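PDB 6CPY: GRMZM2G135359 pseudokinase from Zea mays, which forms the kinase-like domain of a receptor-like membrane protein and may bind ATP, although as a pseudokinase it is probably not a conventional phosphotransferase. Local coordinates for residues Cys54-Gly59 and Ala68-Leu73; Met104-Tyr109 and Met120-Ala125. All blocks are in the same frame, centred on the assembly; numbering follows the deposited sequence.

In the fold
Both contacts belong to the five-stranded antiparallel sheet of the kinase-type N-terminal lobe, and they illustrate how one sheet is assembled from successive hairpins. After strand 47-50, the chain enters strand 54-60 and returns along strand 66-72; interaction 1 closes this first, short loop. The chain then leaves the sheet for helix 82-96 and comes back as strand 106-112, whose hairpin with strand 117-123 is closed by interaction 2. The loops follow one another in series, neither nested nor crossed. Their inner strands are neighbours: Ala68 and Ala70 pair through their backbones with Phe122 and Met120, which joins the two hairpins into one sheet, and Lys58 also packs on Tyr124.

Interaction 1: Cys54-Gly59 and Ala68-Leu73; sequences CMLYKG and AVASSL
Met55 and Ser71 face each other as an antiparallel hydrogen-bonded pair, as do Tyr57 and Val69, on strands whose N-to-C directions differ by 151° and whose axes approach to 4.5 Å. Each pair has two backbone bonds: Ser71 N gives to Met55 O at 2.9 Å and Met55 N to Ser71 O, while Val69 N gives to Tyr57 O at 2.8 Å and Tyr57 N to Val69 O. Between these pairs, Leu56 CA brings its hydrogen to Val69 O, a supplementary CA-H...O contact of 3.3 Å. This hairpin is the second and third strands of the protein kinase fold, the first of them following the turn that in active relatives is the glycine-rich loop. By sequence, Ala70 stands where such kinases usually carry the lysine of the VAIK motif. Its methyl meets one branch of Leu56, with CD2 3.8 Å from Ala70 CB. Cys54 adds a second touch: a chi1 of 88° sets SG between the backbone N and the carbonyl carbon, 4.1 Å from Ala70 CB. On the other face of the sheet, the Tyr57 ring turns an edge to Ser71, whose CB lies in the ring plane 3.9 Å from CE2; Phe44 meets the same ring edge-to-face. Past Ser71, the side chain of Leu73 reaches to the start of strand 54-60, and its CD2 meets Met55 CG at 3.9 Å, the two side chains crossing at about a right angle. Val119 of the next strand touches Val69 and Ser71, whereas Ile47 of strand 47-50 packs against Met55 and Tyr57.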
# COMPACT_ATOMS: atom_id res chain seq x y z
N CYS A 54 -9.27 -11.53 -1.66
CA CYS A 54 -10.39 -10.65 -1.26
C CYS A 54 -11.11 -9.89 -2.38
O CYS A 54 -10.54 -9.61 -3.43
CB CYS A 54 -9.92 -9.64 -0.20
SG CYS A 54 -9.22 -8.09 -0.82
N MET A 55 -12.38 -9.57 -2.12
CA MET A 55 -13.18 -8.65 -2.92
C MET A 55 -13.12 -7.30 -2.23
O MET A 55 -13.08 -7.27 -1.00
CB MET A 55 -14.64 -9.09 -2.94
CG MET A 55 -14.93 -10.36 -3.69
SD MET A 55 -14.65 -10.19 -5.46
CE MET A 55 -15.71 -8.82 -5.88
N LEU A 56 -13.16 -6.21 -3.00
CA LEU A 56 -13.16 -4.85 -2.44
C LEU A 56 -14.45 -4.11 -2.79
O LEU A 56 -14.76 -3.89 -3.96
CB LEU A 56 -11.98 -4.05 -2.96
CG LEU A 56 -10.63 -4.62 -2.58
CD1 LEU A 56 -9.56 -4.02 -3.48
CD2 LEU A 56 -10.35 -4.35 -1.11
N TYR A 57 -15.19 -3.72 -1.75
CA TYR A 57 -16.50 -3.10 -1.92
C TYR A 57 -16.48 -1.67 -1.47
O TYR A 57 -15.82 -1.31 -0.49
CB TYR A 57 -17.56 -3.87 -1.12
CG TYR A 57 -17.78 -5.27 -1.61
CD1 TYR A 57 -18.46 -5.51 -2.80
CD2 TYR A 57 -17.29 -6.37 -0.90
CE1 TYR A 57 -18.66 -6.80 -3.26
CE2 TYR A 57 -17.50 -7.66 -1.35
CZ TYR A 57 -18.18 -7.86 -2.53
OH TYR A 57 -18.38 -9.13 -3.01
N LYS A 58 -17.22 -0.83 -2.18
CA LYS A 58 -17.36 0.56 -1.82
C LYS A 58 -18.52 0.71 -0.86
O LYS A 58 -19.58 0.10 -1.03
CB LYS A 58 -17.61 1.41 -3.08
CG LYS A 58 -17.87 2.88 -2.82
CD LYS A 58 -16.62 3.60 -2.35
CE LYS A 58 -16.95 4.96 -1.78
NZ LYS A 58 -17.62 5.84 -2.77
N GLY A 59 -18.32 1.53 0.17
CA GLY A 59 -19.41 1.93 1.02
C GLY A 59 -19.26 3.35 1.55
O GLY A 59 -18.26 4.02 1.30
N ALA A 68 -13.54 1.50 1.93
CA ALA A 68 -13.30 0.38 1.07
C ALA A 68 -13.29 -0.83 1.98
O ALA A 68 -12.51 -0.88 2.95
CB ALA A 68 -11.97 0.53 0.35
N VAL A 69 -14.14 -1.79 1.67
CA VAL A 69 -14.33 -2.96 2.52
C VAL A 69 -13.68 -4.15 1.85
O VAL A 69 -14.07 -4.53 0.75
CB VAL A 69 -15.82 -3.19 2.75
CG1 VAL A 69 -16.05 -4.46 3.56
CG2 VAL A 69 -16.42 -1.97 3.44
N ALA A 70 -12.69 -4.74 2.52
CA ALA A 70 -12.01 -5.93 2.03
C ALA A 70 -12.69 -7.13 2.65
O ALA A 70 -12.74 -7.24 3.87
CB ALA A 70 -10.53 -5.90 2.40
N SER A 71 -13.19 -8.03 1.80
CA SER A 71 -14.01 -9.15 2.24
C SER A 71 -13.38 -10.44 1.77
O SER A 71 -12.98 -10.57 0.61
CB SER A 71 -15.44 -9.02 1.68
OG SER A 71 -16.28 -10.10 2.10
N SER A 72 -13.30 -11.41 2.68
CA SER A 72 -12.78 -12.73 2.37
C SER A 72 -13.58 -13.38 1.25
O SER A 72 -14.77 -13.12 1.10
CB SER A 72 -12.84 -13.63 3.62
OG SER A 72 -12.32 -14.92 3.34
N LEU A 73 -12.92 -14.22 0.48
CA LEU A 73 -13.58 -15.01 -0.55
C LEU A 73 -14.31 -16.21 0.06
O LEU A 73 -15.15 -16.82 -0.60
CB LEU A 73 -12.58 -15.48 -1.60
CG LEU A 73 -11.74 -14.38 -2.27
CD1 LEU A 73 -10.72 -15.01 -3.22
CD2 LEU A 73 -12.64 -13.40 -3.00

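Interaction 2: Met104-Tyr109 and Met120-Ala125; sequences MNLLGY and MVFEYA
Phe122 presents one face of its ring to Leu106, whose CD1 sits over it in a CH-pi contact, 4.1 Å from the centroid and displaced toward the rim. With CG of Leu106 anti to its backbone N (chi1 -176°), this same methyl also reaches Met120 CB at 3.9 Å. Met104 O approaches the ring obliquely, 3.4 Å from Phe122 CD1. Two further flat groups meet where the Asn105 and Glu123 side chains run alongside each other in the same direction, the amide and carboxylate planes turned 73° apart. Asn105 N binds Glu123 OE1 at 3.1 Å from well above the carboxylate plane, while Asn105 ND2 adds only weak bonds to both oxygens. Stronger partners lie outside: His100 O takes ND2, and Lys187 of strand 186-188, outside the five-stranded sheet, forms a salt bridge with OE1, so the carboxylate is held both from Asn105 and from beyond this sheet. Glu123 N closes the backbone link to Asn105 O. Farther along, a classic beta bulge sets two residues, Leu107 and Gly108, opposite the single Val121: Leu107 N gives a 2.7 Å bond to Val121 O, Gly108 N a weak one to the same oxygen, and Val121 N returns a bond to Gly108 O. By sequence and position, Phe122 is probably the gatekeeper, with Glu123 opening the hinge that in ATP-binding kinases borders the nucleotide site. Glu123 O is buried here without a polar partner, with Met104 CG 3.5 Å away, and Met104 CE rests 3.7 Å from Ala125 CB. Around this hairpin, Ala70 of strand 66-72 packs against Phe122, helix 82-96 meets Met120 and Tyr109 through Ile92, and Tyr179 of strand 178-180 touches Met104 and Ala125.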
# COMPACT_ATOMS: atom_id res chain seq x y z
N MET A 104 -3.26 3.51 3.87
CA MET A 104 -4.69 3.26 3.76
C MET A 104 -5.15 2.61 5.07
O MET A 104 -5.15 1.39 5.21
CB MET A 104 -4.97 2.37 2.55
CG MET A 104 -6.43 2.02 2.34
SD MET A 104 -6.75 1.42 0.65
CE MET A 104 -6.64 2.97 -0.20
N ASN A 105 -5.52 3.47 6.03
CA ASN A 105 -5.69 3.07 7.42
C ASN A 105 -6.92 2.19 7.64
O ASN A 105 -7.96 2.34 6.98
CB ASN A 105 -5.74 4.30 8.32
CG ASN A 105 -4.45 5.10 8.29
OD1 ASN A 105 -3.42 4.60 8.68
ND2 ASN A 105 -4.51 6.32 7.81
N LEU A 106 -6.74 1.22 8.53
CA LEU A 106 -7.82 0.36 9.01
C LEU A 106 -8.76 1.14 9.92
O LEU A 106 -8.32 1.69 10.96
CB LEU A 106 -7.21 -0.81 9.79
CG LEU A 106 -8.19 -1.87 10.28
CD1 LEU A 106 -8.82 -2.63 9.12
CD2 LEU A 106 -7.46 -2.82 11.21
N LEU A 107 -10.03 1.22 9.53
CA LEU A 107 -11.05 1.99 10.26
C LEU A 107 -12.02 1.13 11.08
O LEU A 107 -12.78 1.67 11.89
CB LEU A 107 -11.89 2.81 9.27
CG LEU A 107 -11.13 3.84 8.44
CD1 LEU A 107 -12.07 4.53 7.45
CD2 LEU A 107 -10.43 4.84 9.35
N GLY A 108 -12.01 -0.17 10.83
CA GLY A 108 -12.90 -1.08 11.54
C GLY A 108 -12.82 -2.49 11.01
O GLY A 108 -12.07 -2.78 10.08
N TYR A 109 -13.58 -3.39 11.61
CA TYR A 109 -13.62 -4.76 11.13
C TYR A 109 -15.00 -5.34 11.41
O TYR A 109 -15.74 -4.78 12.22
CB TYR A 109 -12.53 -5.60 11.77
CG TYR A 109 -12.73 -5.84 13.24
CD1 TYR A 109 -12.25 -4.95 14.18
CD2 TYR A 109 -13.43 -6.96 13.69
CE1 TYR A 109 -12.46 -5.15 15.53
CE2 TYR A 109 -13.64 -7.17 15.05
CZ TYR A 109 -13.14 -6.26 15.96
OH TYR A 109 -13.33 -6.45 17.31
N MET A 120 -12.55 -6.36 6.64
CA MET A 120 -11.76 -5.29 7.20
C MET A 120 -12.15 -4.03 6.46
O MET A 120 -12.33 -4.06 5.23
CB MET A 120 -10.26 -5.58 7.05
CG MET A 120 -9.82 -6.74 7.93
SD MET A 120 -8.07 -7.11 7.83
CE MET A 120 -8.06 -8.78 8.50
N VAL A 121 -12.33 -2.95 7.20
CA VAL A 121 -12.84 -1.71 6.67
C VAL A 121 -11.70 -0.69 6.61
O VAL A 121 -11.10 -0.36 7.62
CB VAL A 121 -13.97 -1.15 7.56
CG1 VAL A 121 -14.49 0.18 7.03
CG2 VAL A 121 -15.08 -2.17 7.71
N PHE A 122 -11.44 -0.18 5.40
CA PHE A 122 -10.33 0.73 5.19
C PHE A 122 -10.79 2.08 4.68
O PHE A 122 -11.90 2.22 4.15
CB PHE A 122 -9.37 0.13 4.17
CG PHE A 122 -8.66 -1.08 4.66
CD1 PHE A 122 -7.52 -0.97 5.44
CD2 PHE A 122 -9.10 -2.34 4.31
CE1 PHE A 122 -6.85 -2.09 5.89
CE2 PHE A 122 -8.45 -3.47 4.75
CZ PHE A 122 -7.32 -3.34 5.54
N GLU A 123 -9.91 3.07 4.81
CA GLU A 123 -10.11 4.37 4.15
C GLU A 123 -10.28 4.17 2.66
O GLU A 123 -9.63 3.32 2.06
CB GLU A 123 -8.91 5.28 4.38
CG GLU A 123 -8.77 5.78 5.80
CD GLU A 123 -7.49 6.56 6.04
OE1 GLU A 123 -6.49 6.31 5.32
OE2 GLU A 123 -7.48 7.39 6.97
N TYR A 124 -11.16 4.98 2.04
CA TYR A 124 -11.39 4.93 0.59
C TYR A 124 -10.51 5.95 -0.10
O TYR A 124 -10.46 7.09 0.33
CB TYR A 124 -12.84 5.29 0.27
CG TYR A 124 -13.15 5.42 -1.20
CD1 TYR A 124 -13.09 4.32 -2.04
CD2 TYR A 124 -13.55 6.64 -1.76
CE1 TYR A 124 -13.37 4.42 -3.39
CE2 TYR A 124 -13.87 6.74 -3.10
CZ TYR A 124 -13.78 5.63 -3.91
OH TYR A 124 -14.07 5.70 -5.26
N ALA A 125 -9.86 5.54 -1.19
CA ALA A 125 -9.04 6.46 -2.01
C ALA A 125 -9.73 6.66 -3.35
O ALA A 125 -9.85 5.72 -4.13
CB ALA A 125 -7.66 5.87 -2.22